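Long-range contacts in uncharacterized protein (Agrobacterium tumefaciens, PDB 6N90), which is probably a YoeB-type toxin of a bacterial toxin-antitoxin system, an endoribonuclease thought to cut messenger RNA: residues A[1-6]-A[77-82]; A[26-30]-A[41-45]; A[52-56]-A[66-70]. One frame throughout, in Å; residues are numbered along the deposited sequence.

How the interactions relate
The three contacts show how a small YoeB-family toxin closes a mixed sheet with a helix pair packed on one side. Interaction 1 joins the first strand to the last, and interactions 2 and 3 lie in series within the loop it closes. Interactions 1 and 3, with centres about 11 Å apart, share the sheet: I82 N lies 2.8 Å from V67 O in a probable hydrogen bond, and E80 OE2 forms a salt bridge of 3.0 Å with R69 NH2. Interaction 2, about 13 Å from interaction 3 between centres, touches it where L30 CD1 packs 3.7 Å from F66 CB. Interactions 1 and 2, about 15 Å apart between centres, do not touch.

Interaction 1 of 3, residues A[1-6]-A[77-82]; sequences MKLVWT and QRLEVI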
# COMPACT_ATOMS: atom_id res chain seq x y z
N MET A 1 -5.87 -1.15 -11.09
CA MET A 1 -6.28 -0.48 -9.85
C MET A 1 -5.13 -0.43 -8.86
O MET A 1 -4.80 -1.43 -8.21
CB MET A 1 -7.48 -1.19 -9.23
CG MET A 1 -7.88 -0.69 -7.84
SD MET A 1 -8.68 0.92 -7.82
CE MET A 1 -10.18 0.56 -8.73
N LYS A 2 -4.52 0.75 -8.74
CA LYS A 2 -3.41 0.93 -7.82
C LYS A 2 -3.90 1.30 -6.43
O LYS A 2 -4.98 1.85 -6.27
CB LYS A 2 -2.43 1.98 -8.36
CG LYS A 2 -1.91 1.60 -9.74
CD LYS A 2 -0.67 2.37 -10.19
CE LYS A 2 -0.11 1.70 -11.45
NZ LYS A 2 1.19 2.26 -11.90
N LEU A 3 -3.11 0.94 -5.42
CA LEU A 3 -3.40 1.29 -4.04
C LEU A 3 -2.32 2.27 -3.60
O LEU A 3 -1.15 1.94 -3.62
CB LEU A 3 -3.42 0.02 -3.16
CG LEU A 3 -3.59 0.24 -1.66
CD1 LEU A 3 -4.90 0.88 -1.36
CD2 LEU A 3 -3.52 -1.13 -0.96
N VAL A 4 -2.72 3.48 -3.23
CA VAL A 4 -1.78 4.54 -2.86
C VAL A 4 -1.90 4.95 -1.39
O VAL A 4 -2.96 5.32 -0.92
CB VAL A 4 -1.98 5.80 -3.74
CG1 VAL A 4 -0.93 6.81 -3.39
CG2 VAL A 4 -1.95 5.41 -5.22
N TRP A 5 -0.79 4.86 -0.66
CA TRP A 5 -0.73 5.35 0.71
C TRP A 5 0.09 6.62 0.82
O TRP A 5 1.08 6.79 0.13
CB TRP A 5 -0.07 4.33 1.63
CG TRP A 5 -0.67 2.98 1.59
CD1 TRP A 5 -0.43 2.01 0.65
CD2 TRP A 5 -1.56 2.42 2.54
NE1 TRP A 5 -1.14 0.87 0.97
CE2 TRP A 5 -1.85 1.10 2.12
CE3 TRP A 5 -2.17 2.90 3.71
CZ2 TRP A 5 -2.71 0.26 2.84
CZ3 TRP A 5 -3.02 2.06 4.41
CH2 TRP A 5 -3.30 0.76 3.96
N THR A 6 -0.26 7.46 1.77
CA THR A 6 0.59 8.58 2.13
C THR A 6 1.60 8.18 3.20
O THR A 6 1.56 7.06 3.72
CB THR A 6 -0.24 9.75 2.64
OG1 THR A 6 -0.94 9.35 3.83
CG2 THR A 6 -1.25 10.15 1.57
N GLN A 77 -7.30 3.02 -12.71
CA GLN A 77 -7.79 3.74 -11.54
C GLN A 77 -6.85 3.58 -10.35
O GLN A 77 -5.92 2.77 -10.40
CB GLN A 77 -9.19 3.25 -11.15
CG GLN A 77 -10.24 3.33 -12.26
CD GLN A 77 -11.61 2.88 -11.80
OE1 GLN A 77 -11.89 2.79 -10.60
NE2 GLN A 77 -12.49 2.57 -12.77
N ARG A 78 -7.10 4.35 -9.30
CA ARG A 78 -6.34 4.20 -8.05
C ARG A 78 -7.20 4.48 -6.82
O ARG A 78 -8.15 5.28 -6.88
CB ARG A 78 -5.10 5.11 -8.05
CG ARG A 78 -5.45 6.61 -8.06
CD ARG A 78 -4.22 7.49 -8.25
NE ARG A 78 -4.55 8.91 -8.11
CZ ARG A 78 -4.98 9.69 -9.11
NH1 ARG A 78 -5.15 9.20 -10.33
NH2 ARG A 78 -5.26 10.96 -8.87
N LEU A 79 -6.93 3.77 -5.73
CA LEU A 79 -7.56 4.08 -4.46
C LEU A 79 -6.49 4.71 -3.61
O LEU A 79 -5.45 4.11 -3.39
CB LEU A 79 -8.11 2.83 -3.77
CG LEU A 79 -8.96 3.12 -2.52
CD1 LEU A 79 -10.03 2.06 -2.35
CD2 LEU A 79 -8.08 3.15 -1.29
N GLU A 80 -6.75 5.93 -3.13
CA GLU A 80 -5.79 6.65 -2.30
C GLU A 80 -6.28 6.57 -0.87
O GLU A 80 -7.38 7.03 -0.58
CB GLU A 80 -5.69 8.13 -2.69
CG GLU A 80 -4.85 8.47 -3.89
CD GLU A 80 -4.95 9.96 -4.21
OE1 GLU A 80 -3.94 10.68 -4.05
OE2 GLU A 80 -6.05 10.41 -4.60
N VAL A 81 -5.47 6.00 0.02
CA VAL A 81 -5.81 5.99 1.44
C VAL A 81 -5.20 7.20 2.14
O VAL A 81 -3.98 7.37 2.14
CB VAL A 81 -5.32 4.72 2.14
CG1 VAL A 81 -5.72 4.73 3.65
CG2 VAL A 81 -5.82 3.50 1.40
N ILE A 82 -6.06 8.02 2.74
CA ILE A 82 -5.68 9.26 3.39
C ILE A 82 -5.48 9.04 4.88
O ILE A 82 -4.57 9.63 5.48
CB ILE A 82 -6.75 10.35 3.14
CG1 ILE A 82 -7.05 10.44 1.65
CG2 ILE A 82 -6.29 11.70 3.67
CD1 ILE A 82 -5.83 10.65 0.79
O HOH W 1 -2.71 8.09 -0.56
O HOH W 2 -2.60 11.28 4.59
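K2 to W5 and Q77 to I82 run as parallel neighbours, the N-terminal strand lying beside the last strand of the mixed sheet of the YoeB-like fold. Their short axes come within 4.6 Å and diverge by 25°. Four backbone bonds alternate between them: K2 N to Q77 O, then L79 N to K2 O, V4 N to L79 O and V81 N to V4 O, these three each 2.8 Å long. V81 N meets V4 O nearly end-on, whereas K2 N stands 24° out of the carbonyl plane of Q77.

L3, W5, L79 and V81 share the face packed against helix 21-36. There CD1 of L3 lies 3.9 Å from both CD2 of L79 and CG2 of V81. V81 lies alongside the W5 ring and points the same way, CG1 3.9 Å from CZ3, with CG2 over one face toward the rim. On the other face, CB of V4 rests against CG of E80, whose carboxylate turns to R69. At the start of the pair the M1 chain bends twice beyond CG, which carries CE across to 3.4 Å from OE1 of Q77, whose NE2 is hydrogen-bonded to the carbonyl O of G74. The strand 2-5 also pairs antiparallel with a strand of the second subunit, so the sheet continues across the dimer. Where the two segments splay, one water donates to both V4 O and V81 O, and another links T6 OG1 to I82 O, 2.7 Å from each.

Interaction 2 of 3, residues A[26-30]-A[41-45]; sequences KINDL and GLGKP
L42 meets L30 and D29 where a type II beta turn, G41 to K44, comes up to the flank of helix 21-36 in the YoeB-like fold. L42 gives up more surface than any other residue here, and L30 is its main apolar partner. The isobutyl group of L42 stands with CG anti to the backbone N (chi1 -170°), a setting that carries CD2 between D29 and L30. The side chains of L42 and L30 meet at about a right angle, CD2 to CD2 at 3.9 Å. The same L30 methyl also lies 3.6 Å from the carbonyl O of L42, an oxygen that is hydrogen-bonded to R58.

D29 presents its carboxylate to the other flank of the L42 methyl group, again with the side chains crossed at about a right angle; OD1 is taken by a salt bridge to R32 in the same helix. Next in the turn, G43 brings its CA to 4.0 Å from CD2 of L30. K26, one helical turn before L30, contributes the end of its chain: NZ, hydrogen-bonded to the carbonyl O of R59, lies 4.4 Å from CG of L42. Nearest of the D29 atoms to the leucine is OD2, 3.6 Å from CD2 of L42.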
# COMPACT_ATOMS: atom_id res chain seq x y z
N LYS A 26 -9.38 -5.71 9.19
CA LYS A 26 -10.54 -4.88 8.87
C LYS A 26 -10.21 -3.88 7.77
O LYS A 26 -11.00 -3.66 6.84
CB LYS A 26 -11.03 -4.14 10.10
CG LYS A 26 -12.26 -3.29 9.88
CD LYS A 26 -13.45 -4.13 9.42
CE LYS A 26 -14.77 -3.43 9.72
NZ LYS A 26 -14.94 -2.14 9.01
N ILE A 27 -9.05 -3.26 7.86
CA ILE A 27 -8.63 -2.30 6.85
C ILE A 27 -8.42 -3.01 5.48
O ILE A 27 -8.84 -2.52 4.45
CB ILE A 27 -7.34 -1.57 7.31
CG1 ILE A 27 -7.63 -0.62 8.48
CG2 ILE A 27 -6.66 -0.83 6.17
CD1 ILE A 27 -6.30 -0.18 9.27
N ASN A 28 -7.80 -4.18 5.48
CA ASN A 28 -7.66 -4.91 4.22
C ASN A 28 -9.00 -5.24 3.59
O ASN A 28 -9.11 -5.24 2.36
CB ASN A 28 -6.84 -6.19 4.46
CG ASN A 28 -5.38 -5.89 4.71
OD1 ASN A 28 -4.96 -4.74 4.71
ND2 ASN A 28 -4.59 -6.93 4.98
N ASP A 29 -10.01 -5.53 4.41
CA ASP A 29 -11.36 -5.83 3.94
C ASP A 29 -12.00 -4.57 3.36
O ASP A 29 -12.69 -4.60 2.35
CB ASP A 29 -12.22 -6.41 5.09
CG ASP A 29 -13.23 -7.47 4.63
OD1 ASP A 29 -13.30 -7.76 3.42
OD2 ASP A 29 -13.98 -8.01 5.48
N LEU A 30 -11.74 -3.43 4.01
CA LEU A 30 -12.30 -2.18 3.53
C LEU A 30 -11.68 -1.84 2.17
O LEU A 30 -12.36 -1.39 1.24
CB LEU A 30 -12.05 -1.08 4.57
CG LEU A 30 -12.91 -1.15 5.85
CD1 LEU A 30 -12.47 -0.11 6.89
CD2 LEU A 30 -14.39 -1.01 5.55
N GLY A 41 -21.10 -1.04 0.15
CA GLY A 41 -20.49 -2.16 0.82
C GLY A 41 -20.06 -1.89 2.24
O GLY A 41 -20.64 -1.06 2.95
N LEU A 42 -19.02 -2.61 2.65
CA LEU A 42 -18.58 -2.68 4.04
C LEU A 42 -18.22 -1.33 4.66
O LEU A 42 -17.64 -0.47 4.01
CB LEU A 42 -17.37 -3.63 4.11
CG LEU A 42 -16.91 -4.04 5.51
CD1 LEU A 42 -17.96 -4.93 6.15
CD2 LEU A 42 -15.57 -4.73 5.44
N GLY A 43 -18.60 -1.15 5.91
CA GLY A 43 -18.14 -0.00 6.68
C GLY A 43 -18.98 1.26 6.58
O GLY A 43 -18.56 2.33 7.02
N LYS A 44 -20.17 1.13 6.01
CA LYS A 44 -21.10 2.25 5.83
C LYS A 44 -20.45 3.50 5.23
O LYS A 44 -20.38 4.54 5.89
CB LYS A 44 -21.77 2.62 7.16
CG LYS A 44 -22.68 1.54 7.73
N PRO A 45 -19.99 3.39 3.98
CA PRO A 45 -19.34 4.52 3.31
C PRO A 45 -20.22 5.76 3.24
O PRO A 45 -21.40 5.69 2.90
CB PRO A 45 -19.03 3.98 1.91
CG PRO A 45 -19.91 2.79 1.75
CD PRO A 45 -20.07 2.20 3.11

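Interaction 3 of 3, residues A[52-56]-A[66-70]; sequences MAGYW and FVYRV
W56 and Y68 form an antiparallel hydrogen-bonded pair, with W56 N giving a nearly straight 2.8 Å bond to Y68 O (178° at the hydrogen) and Y68 N returning one of 2.9 Å to W56 O. Weaker CA-H...O contacts flank them, from Y55 CA to Y68 O and from V67 CA to W56 O.

Two side-chain contacts are of the CH-pi kind. CB of W56 sits over the face of the Y68 ring, 3.4 Å from CZ. With chi1 at 64°, the tyrosine ring is laid against both CB and O of W56, CD1 of Y68 coming 3.4 Å from that O, and its OH is hydrogen-bonded to P38 and R58. On the other side of the strand, CD of R69 lies over the centre of the Y55 ring, 4.3 Å from the centroid. The R69 chain then bends at chi3, and its guanidinium comes to rest 26° from the ring plane with OH of Y55 over one of its faces. That oxygen is 3.1 Å from NH2, but the angle is too poor for a hydrogen bond; NH2 instead makes a salt bridge with E80.

Apolar packing completes the contact: CE of M52 lies 4.0 Å from CG1 of V67, and CG1 of V67 also meets CB of Y55. A type I turn, M52 to Y55, thus leads into an antiparallel strand pair, part of the beta meander formed by strands 56-59, 64-73 and 76-84 in this YoeB-like toxin fold.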
# COMPACT_ATOMS: atom_id res chain seq x y z
N MET A 52 -13.01 18.31 2.09
CA MET A 52 -12.86 16.86 1.95
C MET A 52 -13.96 16.22 1.08
O MET A 52 -14.13 15.01 1.09
CB MET A 52 -12.84 16.21 3.33
CG MET A 52 -11.63 16.63 4.17
SD MET A 52 -10.05 16.02 3.52
CE MET A 52 -10.25 14.24 3.73
N ALA A 53 -14.69 17.06 0.33
CA ALA A 53 -15.78 16.63 -0.55
C ALA A 53 -15.57 15.31 -1.31
O ALA A 53 -16.28 14.32 -1.07
CB ALA A 53 -16.08 17.73 -1.55
N GLY A 54 -14.59 15.30 -2.21
CA GLY A 54 -14.31 14.12 -3.03
C GLY A 54 -13.89 12.89 -2.25
O GLY A 54 -13.82 11.78 -2.78
N TYR A 55 -13.60 13.07 -0.97
CA TYR A 55 -13.13 11.95 -0.15
C TYR A 55 -14.32 11.24 0.48
O TYR A 55 -15.39 11.83 0.69
CB TYR A 55 -12.14 12.47 0.89
CG TYR A 55 -10.85 12.98 0.27
CD1 TYR A 55 -10.76 14.26 -0.28
CD2 TYR A 55 -9.73 12.17 0.20
CE1 TYR A 55 -9.58 14.71 -0.87
CE2 TYR A 55 -8.55 12.61 -0.38
CZ TYR A 55 -8.48 13.87 -0.90
OH TYR A 55 -7.29 14.29 -1.47
N TRP A 56 -14.15 9.94 0.73
CA TRP A 56 -15.16 9.11 1.35
C TRP A 56 -14.60 8.50 2.62
O TRP A 56 -13.38 8.40 2.78
CB TRP A 56 -15.61 8.01 0.40
CG TRP A 56 -16.56 8.51 -0.61
CD1 TRP A 56 -16.29 9.34 -1.65
CD2 TRP A 56 -17.95 8.20 -0.67
NE1 TRP A 56 -17.45 9.58 -2.36
CE2 TRP A 56 -18.48 8.89 -1.78
CE3 TRP A 56 -18.80 7.42 0.11
CZ2 TRP A 56 -19.83 8.81 -2.13
CZ3 TRP A 56 -20.15 7.34 -0.24
CH2 TRP A 56 -20.64 8.03 -1.35
N PHE A 66 -11.59 4.97 8.04
CA PHE A 66 -10.81 4.70 6.84
C PHE A 66 -11.27 5.74 5.83
O PHE A 66 -12.40 5.68 5.36
CB PHE A 66 -11.07 3.24 6.37
CG PHE A 66 -10.45 2.86 5.03
CD1 PHE A 66 -9.13 2.47 4.94
CD2 PHE A 66 -11.23 2.85 3.87
CE1 PHE A 66 -8.57 2.09 3.73
CE2 PHE A 66 -10.67 2.49 2.64
CZ PHE A 66 -9.34 2.11 2.58
N VAL A 67 -10.39 6.70 5.54
CA VAL A 67 -10.72 7.77 4.60
C VAL A 67 -9.93 7.55 3.31
O VAL A 67 -8.73 7.27 3.32
CB VAL A 67 -10.43 9.16 5.21
CG1 VAL A 67 -10.83 10.28 4.22
CG2 VAL A 67 -11.17 9.32 6.53
N TYR A 68 -10.62 7.67 2.18
CA TYR A 68 -10.04 7.30 0.90
C TYR A 68 -10.68 8.07 -0.23
O TYR A 68 -11.70 8.75 -0.05
CB TYR A 68 -10.23 5.79 0.64
CG TYR A 68 -11.70 5.43 0.53
CD1 TYR A 68 -12.49 5.27 1.67
CD2 TYR A 68 -12.30 5.26 -0.71
CE1 TYR A 68 -13.84 4.96 1.57
CE2 TYR A 68 -13.63 4.94 -0.82
CZ TYR A 68 -14.40 4.80 0.32
OH TYR A 68 -15.74 4.49 0.20
N ARG A 69 -10.08 7.95 -1.41
CA ARG A 69 -10.68 8.47 -2.62
C ARG A 69 -10.29 7.56 -3.77
O ARG A 69 -9.14 7.21 -3.92
CB ARG A 69 -10.21 9.90 -2.88
CG ARG A 69 -10.71 10.53 -4.17
CD ARG A 69 -10.23 11.98 -4.30
NE ARG A 69 -8.77 12.10 -4.30
CZ ARG A 69 -8.12 13.26 -4.35
NH1 ARG A 69 -8.79 14.39 -4.40
NH2 ARG A 69 -6.79 13.29 -4.36
N VAL A 70 -11.26 7.18 -4.59
CA VAL A 70 -10.95 6.42 -5.79
C VAL A 70 -10.86 7.41 -6.94
O VAL A 70 -11.80 8.18 -7.16
CB VAL A 70 -12.01 5.35 -6.10
CG1 VAL A 70 -11.78 4.79 -7.49
CG2 VAL A 70 -11.94 4.23 -5.07